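PDB 3BJQ: phage-related protein from Bordetella bronchiseptica RB50, which probably serves as the major capsid protein of a prophage, with copies assembling into the shell that would enclose the phage DNA. Local coordinates for residues Phe55-Thr60 with Lys69-Gly74; Lys136-His141 with Gly301-Tyr306; Ala149-Pro154 with Glu309-Pro314; Asn178-Ser183 with Pro243-Gly248; Leu274-Tyr279 with Gly290-Asn295. All coordinates share one frame; numbering follows the deposited sequence.

How the contacts relate
From the N terminus, contact 1 closes first, a short local loop between helix 52-58 and the approach to strand 75-81. Everything else lies downstream. Segments 136-141 and 149-154 open contacts 2 and 3, which close in the same order at 301-306 and 309-314, so the two cross. Both enclose contact 4, where strands 179-183 and 245-248 pair, and afterwards contact 5, the hairpin 274-281/286-299. Contact 4 touches contact 2 (Tyr306 N to Leu247 O, 2.9 Å) and contact 3 (Gly312 N to Pro243 O, 2.7 Å); contacts 2 and 3 merely adjoin along the chain. Contact 1 meets contact 2 through Phe55 and Ala304, whereas contact 5 belongs to a separate sheet.

Contact 1: Phe55-Thr60 with Lys69-Gly74; sequences FRLYNT and KRIDFG
One face of the Phe73 ring receives the edge of Tyr58, whose CD1 stands over the centre of the phenylalanine, 3.9 Å from Phe73 CZ. The planes are perpendicular (90°) and the centroids 5.3 Å apart, which meets the definition of a T-shaped stack. Relative to the tyrosine ring, Phe73 CE2 lies in plane at the edge. At the edge of Phe73 itself sits Leu57 O, 3.9 Å from Phe73 CE1. That same CE1 approaches Tyr58 CA to 3.5 Å, evidence that the phenylalanine rests on the helix backbone as well as on the tyrosine. With Tyr58 CG anti to its own nitrogen, chi1 (-172°) carries the ring toward Phe73, and chi2 (63°) turns the CD1 edge to it. Beside the rings, the side chains of Leu57 and Ile71 run past one another head to tail; Leu57 CD2 to Ile71 CD1, at 3.5 Å, is a close carbon-carbon approach. Leu57 CD2 also touches Asp72 O at 3.6 Å. Polar ends turn elsewhere: Tyr58 OH is hydrogen-bonded to Glu260, and Asp72 forms a salt bridge with Lys90 of a second subunit. An extension of this kind, reaching a neighbouring subunit, is consistent with the E-loop of HK97-like capsid proteins. The contact lays the C-terminal end of helix 52-58 against the loop entering strand 75-81, which pairs antiparallel with strand 44-49.

Contact 2: Lys136-His141 with Gly301-Tyr306; sequences KYNADH and GMLAGY
At the margin of the six-stranded sheet, where strand 142-144 is about to run parallel to strand 305-309, His141 ND1 donates to Gly305 O. The bond is short (2.6 Å) and straight (170° at the hydrogen), with the acceptor in the imidazole plane and the donor nearly along the C=O axis. Leu303 O lies at the same ring's edge, 3.0 Å from His141 CE1, and Leu303 CD2 meets His141 NE2 at 3.4 Å. NE2 is hydrogen-bonded to Ser172 of helix 158-173, which leaves both imidazole nitrogens engaged. The 3-10 segment 302-304 precedes strand 305-309 and supplies the cover for one imidazole face: selenomethionine Met302, turned back at chi2 (-88°), brings SE 4.4 Å from the ring centroid, 26° off its normal. Met302 CG lies 3.1 Å from Lys136 O. Farther along, His141 C lies over one face of the Tyr306 ring while Asp140 O sits at its edge, and Tyr306 CA makes a CA-H...O contact of 3.3 Å with His141 O.

Contact 3: Ala149-Pro154 with Glu309-Pro314; sequences ARWTSP and EDAGLP
Trp151, Arg150 and Ala311 form the tightly packed part of this contact. Trp151 N donates to Ala311 O at 2.9 Å, while Ala311 CB sits over the indole face, 3.8 Å from the five-membered-ring centroid and 8° off the normal: a CH-pi contact. Trp151 NE1 is held by Asp161 of helix 158-173. Arg150, its chain stretched out straight, lays one guanidinium face on Leu313 CB and CD1. In its plane, NH1 donates to Pro314 O (2.9 Å, 154°), and NE is hydrogen-bonded to Leu145 O.

The looser side is hydrated. Arg150 NH2 and Asp310 OD2 are 4.2 Å apart with no N-H directed at the oxygen; a water instead links them, 2.9 Å from Arg150 NH2 and 2.9 Å from Asp310 OD2. At the rim, beside exposed Pro314, exposed Thr152 donates from OG1 to Leu313 O at 2.7 Å. The geometry is that of two docked type I beta turns, Arg150-Ser153 and Asp310-Leu313, joining the C-terminal tail to the loop ahead of helix 158-173.

Contact 4: Asn178-Ser183 with Pro243-Gly248; sequences NRLMLS and PDVWLG
Ser183 with chi1 of 62° holds OG between its own nitrogen and carbonyl carbon, a setting that lets two donors reach one acceptor: Asp244 O takes Ser183 OG at 2.9 Å and Ser183 N at 3.2 Å. Trp246, its chi1 at 173°, carries its indole forward along its own strand, covering Gly248 N with one face and meeting Arg179 CB at the edge, 3.8 Å from Trp246 CZ3. Strands 179-183 and 245-248 are antiparallel neighbours inside the six-stranded mixed sheet, with axes 4.7 Å apart and directions differing by 172°. Met181 and Trp246 form a hydrogen-bonded pair, Met181 N to Trp246 O at 2.8 Å and Trp246 N to Met181 O at 3.0 Å. At the other end Gly248 O accepts from both Asn178 N and Arg179 N, the two residues facing one that define a classic beta bulge. Arg179 forms a salt bridge with Asp252. Leu180 and Leu247 run alongside each other, their CD1 atoms 3.9 Å apart, and Leu182 keeps the same company with Val245; on this face Leu247 packs on helix 158-173 and Leu182 on helix 210-217. Besides donating to Asp244 O, Ser183 OG caps Ala186 N, making Ser183 the N-cap of helix 184-191.

Contact 5: Leu274-Tyr279 with Gly290-Asn295; sequences LVEVPY and GVSDDN
Glu276 N donates to Gly290 O at 2.8 Å and 171°, and with two further backbone bonds it ties together the beta hairpin of strands 274-281 and 286-299. Those two join Leu274 and Ser292 as an antiparallel hydrogen-bonded pair: Leu274 N to Ser292 O at 2.9 Å and Ser292 N to Leu274 O at 3.0 Å. Past Glu276 a water bridges the strands locally, donating to Val277 O at 2.6 Å and accepting from Gly290 N at 3.0 Å, and direct pairing resumes at Tyr279, which bonds with Ile288. The Glu276 side chain stretches over Gly290, where no side chain stands in its way: Glu276 CB is 3.6 Å from Gly290 O, and Glu276 CD is 4.0 Å from Gly290 CA. Its OE1 has a long, weak ion pair with Arg11. On the other face, Val275 and Val291 are a non-hydrogen-bonded pair whose side chains pack on Val112 and Val115 of helix 105-131. A long helix lying under a sheet in this way is consistent with the spine helix and P-domain of HK97-like capsid proteins. Between the two valines, Val275 CG1 lies 4.5 Å from Val291 CG2.

Contact 1: Phe55-Thr60 with Lys69-Gly74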
# COMPACT_ATOMS: atom_id res chain seq x y z
N PHE E 55 32.00 2.46 -37.47
CA PHE E 55 30.66 2.27 -38.03
C PHE E 55 30.57 0.98 -38.81
O PHE E 55 29.54 0.34 -38.79
CB PHE E 55 30.21 3.45 -38.90
CG PHE E 55 29.76 4.65 -38.10
CD1 PHE E 55 28.50 4.69 -37.57
CD2 PHE E 55 30.59 5.73 -37.92
CE1 PHE E 55 28.06 5.80 -36.84
CE2 PHE E 55 30.16 6.85 -37.20
CZ PHE E 55 28.89 6.87 -36.67
N ARG E 56 31.64 0.58 -39.48
CA ARG E 56 31.64 -0.69 -40.19
C ARG E 56 31.47 -1.85 -39.19
O ARG E 56 30.67 -2.75 -39.41
CB ARG E 56 32.92 -0.90 -40.98
CG ARG E 56 32.85 -2.15 -41.81
CD ARG E 56 33.96 -2.24 -42.80
NE ARG E 56 33.65 -3.26 -43.80
CZ ARG E 56 32.76 -3.10 -44.79
NH1 ARG E 56 32.09 -1.96 -44.93
NH2 ARG E 56 32.56 -4.09 -45.64
N LEU E 57 32.27 -1.82 -38.12
CA LEU E 57 32.21 -2.83 -37.05
C LEU E 57 30.83 -2.87 -36.38
O LEU E 57 30.30 -3.94 -36.10
CB LEU E 57 33.27 -2.53 -35.97
CG LEU E 57 33.86 -3.76 -35.28
CD1 LEU E 57 34.84 -4.44 -36.22
CD2 LEU E 57 34.55 -3.42 -33.97
N TYR E 58 30.27 -1.70 -36.15
CA TYR E 58 28.96 -1.56 -35.55
C TYR E 58 27.90 -2.30 -36.35
O TYR E 58 27.02 -2.91 -35.76
CB TYR E 58 28.60 -0.08 -35.46
CG TYR E 58 27.34 0.29 -34.69
CD1 TYR E 58 27.22 0.03 -33.32
CD2 TYR E 58 26.32 0.97 -35.31
CE1 TYR E 58 26.07 0.42 -32.62
CE2 TYR E 58 25.17 1.37 -34.61
CZ TYR E 58 25.04 1.09 -33.28
OH TYR E 58 23.90 1.51 -32.64
N ASN E 59 28.00 -2.27 -37.68
CA ASN E 59 27.05 -2.97 -38.55
C ASN E 59 27.63 -4.20 -39.26
O ASN E 59 27.28 -4.51 -40.38
CB ASN E 59 26.43 -1.97 -39.52
CG ASN E 59 25.60 -0.92 -38.82
OD1 ASN E 59 24.78 -1.24 -37.96
ND2 ASN E 59 25.79 0.33 -39.19
N THR E 60 28.52 -4.89 -38.58
CA THR E 60 29.05 -6.14 -39.06
C THR E 60 28.34 -7.25 -38.30
O THR E 60 28.24 -7.19 -37.08
CB THR E 60 30.55 -6.23 -38.78
OG1 THR E 60 31.23 -5.30 -39.62
CG2 THR E 60 31.06 -7.64 -39.06
N LYS E 69 33.65 -12.27 -26.45
CA LYS E 69 32.37 -11.97 -25.79
C LYS E 69 32.09 -10.48 -25.73
O LYS E 69 30.93 -10.07 -25.56
CB LYS E 69 32.40 -12.48 -24.35
CG LYS E 69 32.50 -13.97 -24.16
CD LYS E 69 31.30 -14.67 -24.74
CE LYS E 69 31.11 -16.05 -24.10
NZ LYS E 69 30.54 -15.95 -22.72
N ARG E 70 33.14 -9.66 -25.82
CA ARG E 70 33.04 -8.21 -25.64
C ARG E 70 33.37 -7.42 -26.91
O ARG E 70 34.09 -7.91 -27.76
CB ARG E 70 34.00 -7.81 -24.53
CG ARG E 70 33.84 -8.70 -23.33
CD ARG E 70 34.87 -8.47 -22.28
NE ARG E 70 34.81 -9.53 -21.28
CZ ARG E 70 35.60 -9.59 -20.22
NH1 ARG E 70 36.53 -8.65 -20.01
NH2 ARG E 70 35.47 -10.60 -19.37
N ILE E 71 32.86 -6.20 -27.00
CA ILE E 71 33.10 -5.35 -28.16
C ILE E 71 33.18 -3.86 -27.79
O ILE E 71 32.35 -3.34 -27.04
CB ILE E 71 31.97 -5.53 -29.21
CG1 ILE E 71 32.30 -4.81 -30.54
CG2 ILE E 71 30.61 -5.02 -28.65
CD1 ILE E 71 33.39 -5.44 -31.37
N ASP E 72 34.23 -3.19 -28.29
CA ASP E 72 34.29 -1.73 -28.31
C ASP E 72 34.23 -1.33 -29.78
O ASP E 72 34.62 -2.12 -30.66
CB ASP E 72 35.57 -1.20 -27.67
CG ASP E 72 35.74 -1.67 -26.23
OD1 ASP E 72 35.29 -0.96 -25.30
OD2 ASP E 72 36.31 -2.77 -26.02
N PHE E 73 33.73 -0.13 -30.05
CA PHE E 73 33.65 0.40 -31.41
C PHE E 73 34.57 1.59 -31.64
O PHE E 73 35.24 1.65 -32.69
CB PHE E 73 32.23 0.80 -31.75
CG PHE E 73 31.28 -0.33 -31.66
CD1 PHE E 73 31.32 -1.34 -32.58
CD2 PHE E 73 30.40 -0.42 -30.61
CE1 PHE E 73 30.48 -2.41 -32.49
CE2 PHE E 73 29.55 -1.50 -30.51
CZ PHE E 73 29.60 -2.47 -31.45
N GLY E 74 34.63 2.51 -30.69
CA GLY E 74 35.35 3.77 -30.89
C GLY E 74 36.78 3.77 -30.41
O GLY E 74 37.22 2.79 -29.80

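Contact 2: Lys136-His141 with Gly301-Tyr306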
# COMPACT_ATOMS: atom_id res chain seq x y z
N LYS E 136 35.44 20.85 -38.98
CA LYS E 136 35.30 19.53 -38.36
C LYS E 136 34.90 18.48 -39.37
O LYS E 136 34.78 17.31 -39.03
CB LYS E 136 34.23 19.57 -37.27
CG LYS E 136 34.32 20.79 -36.36
CD LYS E 136 35.29 20.62 -35.25
CE LYS E 136 34.62 20.18 -33.98
NZ LYS E 136 35.70 19.86 -32.99
N TYR E 137 34.67 18.88 -40.62
CA TYR E 137 34.21 17.95 -41.63
C TYR E 137 35.23 17.80 -42.73
O TYR E 137 35.96 18.74 -43.02
CB TYR E 137 32.90 18.47 -42.22
CG TYR E 137 31.81 18.60 -41.20
CD1 TYR E 137 30.97 17.52 -40.91
CD2 TYR E 137 31.62 19.79 -40.50
CE1 TYR E 137 29.98 17.62 -39.97
CE2 TYR E 137 30.62 19.90 -39.55
CZ TYR E 137 29.80 18.81 -39.30
OH TYR E 137 28.80 18.90 -38.37
N ASN E 138 35.26 16.62 -43.35
CA ASN E 138 36.07 16.42 -44.54
C ASN E 138 35.27 16.95 -45.74
O ASN E 138 34.08 17.18 -45.61
CB ASN E 138 36.56 14.96 -44.66
CG ASN E 138 35.50 14.00 -45.15
OD1 ASN E 138 34.53 14.39 -45.78
ND2 ASN E 138 35.72 12.71 -44.89
N ALA E 139 35.94 17.18 -46.87
CA ALA E 139 35.34 17.84 -48.04
C ALA E 139 34.13 17.12 -48.60
O ALA E 139 33.26 17.77 -49.15
CB ALA E 139 36.41 18.04 -49.15
N ASP E 140 34.07 15.79 -48.46
CA ASP E 140 32.90 15.03 -48.92
C ASP E 140 31.69 15.15 -47.98
O ASP E 140 30.60 14.68 -48.32
CB ASP E 140 33.25 13.54 -49.08
CG ASP E 140 34.24 13.27 -50.22
OD1 ASP E 140 34.83 14.22 -50.79
OD2 ASP E 140 34.44 12.08 -50.54
N HIS E 141 31.89 15.76 -46.81
CA HIS E 141 30.83 15.92 -45.79
C HIS E 141 30.41 17.35 -45.54
O HIS E 141 29.81 17.66 -44.51
CB HIS E 141 31.25 15.21 -44.49
CG HIS E 141 31.05 13.73 -44.57
ND1 HIS E 141 30.05 13.08 -43.88
CD2 HIS E 141 31.65 12.80 -45.33
CE1 HIS E 141 30.07 11.80 -44.19
NE2 HIS E 141 31.03 11.60 -45.07
N GLY E 301 31.38 11.36 -34.16
CA GLY E 301 31.31 10.68 -35.46
C GLY E 301 31.04 11.60 -36.64
O GLY E 301 29.92 11.70 -37.11
N MSE E 302 32.10 12.23 -37.13
CA MSE E 302 32.01 13.17 -38.26
C MSE E 302 31.36 12.57 -39.50
O MSE E 302 30.56 13.21 -40.16
CB MSE E 302 33.39 13.73 -38.61
CG MSE E 302 33.41 14.69 -39.81
SE MSE E 302 33.63 13.78 -41.49
CE MSE E 302 35.50 13.16 -41.10
N LEU E 303 31.68 11.32 -39.81
CA LEU E 303 31.14 10.71 -41.00
C LEU E 303 29.63 10.50 -40.91
O LEU E 303 29.00 10.18 -41.91
CB LEU E 303 31.80 9.35 -41.27
CG LEU E 303 33.24 9.36 -41.76
CD1 LEU E 303 33.72 7.87 -41.83
CD2 LEU E 303 33.37 10.04 -43.11
N ALA E 304 29.06 10.62 -39.71
CA ALA E 304 27.62 10.53 -39.55
C ALA E 304 26.95 11.91 -39.67
O ALA E 304 25.75 12.01 -39.46
CB ALA E 304 27.26 9.87 -38.22
N GLY E 305 27.72 12.93 -40.03
CA GLY E 305 27.23 14.30 -40.18
C GLY E 305 27.58 14.91 -41.53
O GLY E 305 28.50 14.46 -42.24
N TYR E 306 26.82 15.94 -41.89
CA TYR E 306 27.02 16.64 -43.15
C TYR E 306 26.57 18.10 -43.00
O TYR E 306 25.44 18.35 -42.60
CB TYR E 306 26.21 15.93 -44.24
CG TYR E 306 26.51 16.41 -45.65
CD1 TYR E 306 25.93 17.57 -46.15
CD2 TYR E 306 27.36 15.69 -46.49
CE1 TYR E 306 26.19 18.01 -47.42
CE2 TYR E 306 27.62 16.11 -47.77
CZ TYR E 306 27.03 17.27 -48.24
OH TYR E 306 27.27 17.72 -49.51

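Contact 3: Ala149-Pro154 with Glu309-Pro314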
# COMPACT_ATOMS: atom_id res chain seq x y z
N ALA E 149 22.92 29.11 -55.85
CA ALA E 149 22.83 27.78 -55.24
C ALA E 149 22.20 27.88 -53.87
O ALA E 149 21.73 26.87 -53.34
CB ALA E 149 24.20 27.12 -55.15
N ARG E 150 22.18 29.09 -53.29
CA ARG E 150 21.54 29.32 -52.00
C ARG E 150 20.03 29.19 -52.15
O ARG E 150 19.46 29.60 -53.17
CB ARG E 150 21.90 30.69 -51.43
CG ARG E 150 23.35 30.85 -51.13
CD ARG E 150 23.67 32.27 -50.76
NE ARG E 150 25.06 32.37 -50.32
CZ ARG E 150 25.66 33.49 -49.96
NH1 ARG E 150 25.00 34.64 -49.98
NH2 ARG E 150 26.92 33.46 -49.56
N TRP E 151 19.39 28.66 -51.11
CA TRP E 151 17.98 28.24 -51.16
C TRP E 151 16.98 29.37 -51.32
O TRP E 151 15.80 29.12 -51.60
CB TRP E 151 17.65 27.42 -49.91
CG TRP E 151 18.35 26.08 -49.84
CD1 TRP E 151 19.41 25.66 -50.60
CD2 TRP E 151 18.06 25.01 -48.93
NE1 TRP E 151 19.75 24.38 -50.26
CE2 TRP E 151 18.96 23.97 -49.22
CE3 TRP E 151 17.11 24.83 -47.92
CZ2 TRP E 151 18.95 22.77 -48.54
CZ3 TRP E 151 17.09 23.62 -47.24
CH2 TRP E 151 18.00 22.60 -47.56
N THR E 152 17.44 30.59 -51.09
CA THR E 152 16.68 31.80 -51.32
C THR E 152 16.51 32.10 -52.82
O THR E 152 15.62 32.85 -53.22
CB THR E 152 17.36 33.00 -50.66
OG1 THR E 152 18.74 33.00 -51.03
CG2 THR E 152 17.25 32.90 -49.14
N SER E 153 17.39 31.52 -53.65
CA SER E 153 17.26 31.64 -55.09
C SER E 153 16.26 30.62 -55.66
O SER E 153 16.30 29.44 -55.31
CB SER E 153 18.61 31.43 -55.78
OG SER E 153 18.45 31.41 -57.20
N PRO E 154 15.40 31.06 -56.58
CA PRO E 154 14.51 30.10 -57.22
C PRO E 154 15.26 29.04 -58.02
O PRO E 154 14.73 27.96 -58.25
CB PRO E 154 13.67 30.98 -58.15
CG PRO E 154 14.50 32.18 -58.40
CD PRO E 154 15.18 32.43 -57.10
N GLU E 309 26.55 24.80 -45.59
CA GLU E 309 26.65 26.19 -45.14
C GLU E 309 25.92 27.18 -46.06
O GLU E 309 25.92 27.03 -47.28
CB GLU E 309 28.10 26.66 -45.10
CG GLU E 309 29.05 25.94 -44.21
CD GLU E 309 30.40 26.65 -44.19
OE1 GLU E 309 30.52 27.67 -43.47
OE2 GLU E 309 31.33 26.20 -44.90
N ASP E 310 25.33 28.20 -45.44
CA ASP E 310 24.75 29.36 -46.12
C ASP E 310 23.49 29.15 -46.97
O ASP E 310 23.13 30.02 -47.76
CB ASP E 310 25.85 30.10 -46.89
CG ASP E 310 26.95 30.60 -45.96
OD1 ASP E 310 26.68 30.70 -44.74
OD2 ASP E 310 28.07 30.86 -46.45
N ALA E 311 22.81 28.03 -46.76
CA ALA E 311 21.58 27.75 -47.49
C ALA E 311 20.59 28.92 -47.39
O ALA E 311 19.98 29.33 -48.37
CB ALA E 311 20.94 26.48 -46.97
N GLY E 312 20.48 29.51 -46.21
CA GLY E 312 19.48 30.54 -45.97
C GLY E 312 19.88 31.98 -46.19
O GLY E 312 19.11 32.87 -45.88
N LEU E 313 21.09 32.21 -46.71
CA LEU E 313 21.55 33.57 -47.00
C LEU E 313 20.99 34.06 -48.35
O LEU E 313 20.75 33.25 -49.26
CB LEU E 313 23.09 33.65 -47.04
CG LEU E 313 23.92 33.63 -45.75
CD1 LEU E 313 25.39 33.68 -46.09
CD2 LEU E 313 23.54 34.79 -44.79
N PRO E 314 20.77 35.38 -48.49
CA PRO E 314 20.29 35.93 -49.76
C PRO E 314 21.19 35.56 -50.91
O PRO E 314 22.41 35.55 -50.75
CB PRO E 314 20.34 37.45 -49.52
CG PRO E 314 20.23 37.61 -48.07
CD PRO E 314 20.94 36.43 -47.47
O HOH W 1 28.49 31.03 -49.29

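Contact 4: Asn178-Ser183 with Pro243-Gly248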
# COMPACT_ATOMS: atom_id res chain seq x y z
N ASN E 178 19.06 10.32 -39.85
CA ASN E 178 17.71 10.41 -39.31
C ASN E 178 17.36 11.76 -38.68
O ASN E 178 16.26 11.92 -38.13
CB ASN E 178 17.48 9.28 -38.30
CG ASN E 178 18.48 9.29 -37.18
OD1 ASN E 178 19.37 10.14 -37.14
ND2 ASN E 178 18.34 8.35 -36.26
N ARG E 179 18.28 12.71 -38.78
CA ARG E 179 18.06 14.05 -38.26
C ARG E 179 18.40 15.06 -39.32
O ARG E 179 19.51 15.04 -39.83
CB ARG E 179 18.99 14.37 -37.11
CG ARG E 179 18.78 13.60 -35.89
CD ARG E 179 17.56 14.03 -35.10
NE ARG E 179 17.52 13.19 -33.92
CZ ARG E 179 17.06 11.94 -33.92
NH1 ARG E 179 16.54 11.42 -35.01
NH2 ARG E 179 17.10 11.23 -32.80
N LEU E 180 17.48 15.96 -39.62
CA LEU E 180 17.78 17.09 -40.51
C LEU E 180 17.50 18.35 -39.72
O LEU E 180 16.40 18.51 -39.21
CB LEU E 180 16.96 17.02 -41.82
CG LEU E 180 17.39 17.92 -42.99
CD1 LEU E 180 17.07 17.26 -44.33
CD2 LEU E 180 16.72 19.25 -42.90
N MSE E 181 18.52 19.21 -39.57
CA MSE E 181 18.40 20.49 -38.93
C MSE E 181 18.27 21.59 -40.00
O MSE E 181 19.20 21.82 -40.77
CB MSE E 181 19.65 20.78 -38.07
CG MSE E 181 19.54 21.91 -37.08
SE MSE E 181 19.48 23.72 -37.77
CE MSE E 181 21.14 23.77 -38.70
N LEU E 182 17.12 22.24 -40.05
CA LEU E 182 16.92 23.43 -40.89
C LEU E 182 16.97 24.65 -39.99
O LEU E 182 16.15 24.76 -39.06
CB LEU E 182 15.53 23.41 -41.53
CG LEU E 182 15.16 22.26 -42.45
CD1 LEU E 182 13.74 22.43 -42.93
CD2 LEU E 182 16.11 22.24 -43.63
N SER E 183 17.87 25.58 -40.27
CA SER E 183 17.83 26.85 -39.56
C SER E 183 16.56 27.59 -39.96
O SER E 183 16.01 27.36 -41.02
CB SER E 183 19.02 27.71 -39.91
OG SER E 183 19.01 28.04 -41.30
N PRO E 243 22.56 30.55 -40.97
CA PRO E 243 21.78 30.33 -42.18
C PRO E 243 21.95 28.91 -42.73
O PRO E 243 21.66 28.66 -43.89
CB PRO E 243 22.39 31.36 -43.13
CG PRO E 243 23.83 31.38 -42.76
CD PRO E 243 23.94 30.94 -41.31
N ASP E 244 22.34 27.98 -41.86
CA ASP E 244 22.79 26.67 -42.32
C ASP E 244 21.75 25.56 -42.30
O ASP E 244 20.65 25.70 -41.77
CB ASP E 244 23.99 26.23 -41.48
CG ASP E 244 25.16 27.19 -41.58
OD1 ASP E 244 25.24 27.99 -42.54
OD2 ASP E 244 26.04 27.10 -40.70
N VAL E 245 22.12 24.46 -42.95
CA VAL E 245 21.36 23.21 -42.92
C VAL E 245 22.35 22.13 -42.54
O VAL E 245 23.51 22.21 -42.93
CB VAL E 245 20.71 22.94 -44.26
CG1 VAL E 245 20.07 21.55 -44.29
CG2 VAL E 245 19.69 24.05 -44.53
N TRP E 246 21.92 21.16 -41.75
CA TRP E 246 22.79 20.07 -41.31
C TRP E 246 22.00 18.77 -41.35
O TRP E 246 20.80 18.77 -41.13
CB TRP E 246 23.29 20.37 -39.91
CG TRP E 246 24.07 19.27 -39.25
CD1 TRP E 246 25.44 19.14 -39.21
CD2 TRP E 246 23.54 18.16 -38.50
NE1 TRP E 246 25.77 18.02 -38.50
CE2 TRP E 246 24.64 17.40 -38.05
CE3 TRP E 246 22.24 17.74 -38.17
CZ2 TRP E 246 24.48 16.23 -37.30
CZ3 TRP E 246 22.08 16.58 -37.42
CH2 TRP E 246 23.21 15.84 -36.98
N LEU E 247 22.67 17.66 -41.65
CA LEU E 247 22.07 16.33 -41.63
C LEU E 247 22.95 15.39 -40.85
O LEU E 247 24.16 15.47 -40.96
CB LEU E 247 22.01 15.72 -43.02
CG LEU E 247 20.81 15.94 -43.92
CD1 LEU E 247 20.92 17.27 -44.70
CD2 LEU E 247 20.79 14.75 -44.86
N GLY E 248 22.37 14.43 -40.15
CA GLY E 248 23.18 13.47 -39.44
C GLY E 248 22.45 12.23 -39.03
O GLY E 248 21.21 12.19 -39.05

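Contact 5: Leu274-Tyr279 with Gly290-Asn295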
# COMPACT_ATOMS: atom_id res chain seq x y z
N LEU E 274 21.80 18.37 -10.74
CA LEU E 274 21.61 18.23 -9.30
C LEU E 274 21.27 19.59 -8.70
O LEU E 274 21.81 20.58 -9.12
CB LEU E 274 22.90 17.75 -8.60
CG LEU E 274 23.58 16.43 -8.94
CD1 LEU E 274 25.02 16.44 -8.38
CD2 LEU E 274 22.79 15.20 -8.44
N VAL E 275 20.37 19.61 -7.73
CA VAL E 275 20.06 20.81 -6.95
C VAL E 275 20.41 20.49 -5.50
O VAL E 275 20.03 19.43 -4.97
CB VAL E 275 18.58 21.16 -7.02
CG1 VAL E 275 18.32 22.43 -6.25
CG2 VAL E 275 18.14 21.32 -8.49
N GLU E 276 21.15 21.41 -4.88
CA GLU E 276 21.57 21.30 -3.49
C GLU E 276 20.55 21.90 -2.52
O GLU E 276 19.76 22.80 -2.88
CB GLU E 276 22.90 22.04 -3.29
CG GLU E 276 24.04 21.49 -4.15
CD GLU E 276 25.29 22.39 -4.16
OE1 GLU E 276 25.60 23.01 -3.10
OE2 GLU E 276 25.94 22.46 -5.24
N VAL E 277 20.57 21.40 -1.29
CA VAL E 277 19.71 21.94 -0.23
C VAL E 277 20.03 23.44 -0.11
O VAL E 277 21.18 23.85 -0.30
CB VAL E 277 19.95 21.24 1.12
CG1 VAL E 277 19.50 19.80 1.06
CG2 VAL E 277 21.43 21.33 1.54
N PRO E 278 19.00 24.28 0.10
CA PRO E 278 19.27 25.72 0.14
C PRO E 278 19.98 26.18 1.39
O PRO E 278 19.91 25.51 2.42
CB PRO E 278 17.88 26.34 0.12
CG PRO E 278 16.97 25.29 0.66
CD PRO E 278 17.56 23.98 0.25
N TYR E 279 20.62 27.34 1.30
CA TYR E 279 21.14 28.04 2.45
C TYR E 279 20.60 29.46 2.41
O TYR E 279 20.20 29.95 1.37
CB TYR E 279 22.69 28.01 2.50
CG TYR E 279 23.41 28.78 1.42
CD1 TYR E 279 23.70 30.14 1.56
CD2 TYR E 279 23.85 28.14 0.27
CE1 TYR E 279 24.38 30.85 0.57
CE2 TYR E 279 24.52 28.83 -0.73
CZ TYR E 279 24.78 30.18 -0.59
OH TYR E 279 25.45 30.83 -1.62
N GLY E 290 22.24 25.76 -4.88
CA GLY E 290 23.29 25.49 -5.82
C GLY E 290 22.74 24.52 -6.84
O GLY E 290 22.12 23.52 -6.47
N VAL E 291 22.95 24.82 -8.11
CA VAL E 291 22.48 23.99 -9.22
C VAL E 291 23.68 23.63 -10.12
O VAL E 291 24.44 24.51 -10.56
CB VAL E 291 21.43 24.71 -10.05
CG1 VAL E 291 20.91 23.77 -11.17
CG2 VAL E 291 20.30 25.19 -9.15
N SER E 292 23.86 22.35 -10.36
CA SER E 292 24.97 21.84 -11.13
C SER E 292 24.46 21.02 -12.30
O SER E 292 23.66 20.15 -12.11
CB SER E 292 25.84 20.97 -10.21
OG SER E 292 26.64 21.78 -9.35
N ASP E 293 24.94 21.33 -13.51
CA ASP E 293 24.63 20.53 -14.69
C ASP E 293 25.83 20.59 -15.64
O ASP E 293 25.77 21.20 -16.71
CB ASP E 293 23.36 21.02 -15.38
CG ASP E 293 22.80 19.98 -16.32
OD1 ASP E 293 23.54 18.99 -16.54
OD2 ASP E 293 21.65 20.14 -16.82
N ASP E 294 26.91 19.93 -15.22
CA ASP E 294 28.21 20.03 -15.86
C ASP E 294 28.24 19.10 -17.06
O ASP E 294 28.04 17.89 -16.94
CB ASP E 294 29.33 19.64 -14.88
CG ASP E 294 29.52 20.67 -13.75
OD1 ASP E 294 29.24 21.87 -13.96
OD2 ASP E 294 30.01 20.27 -12.67
N ASN E 295 28.46 19.68 -18.23
CA ASN E 295 28.35 18.96 -19.48
C ASN E 295 29.19 19.62 -20.56
O ASN E 295 29.62 20.76 -20.42
CB ASN E 295 26.89 18.91 -19.93
CG ASN E 295 26.38 20.26 -20.47
OD1 ASN E 295 26.39 20.49 -21.69
ND2 ASN E 295 25.94 21.15 -19.57
O HOH W 2 22.47 25.54 -1.88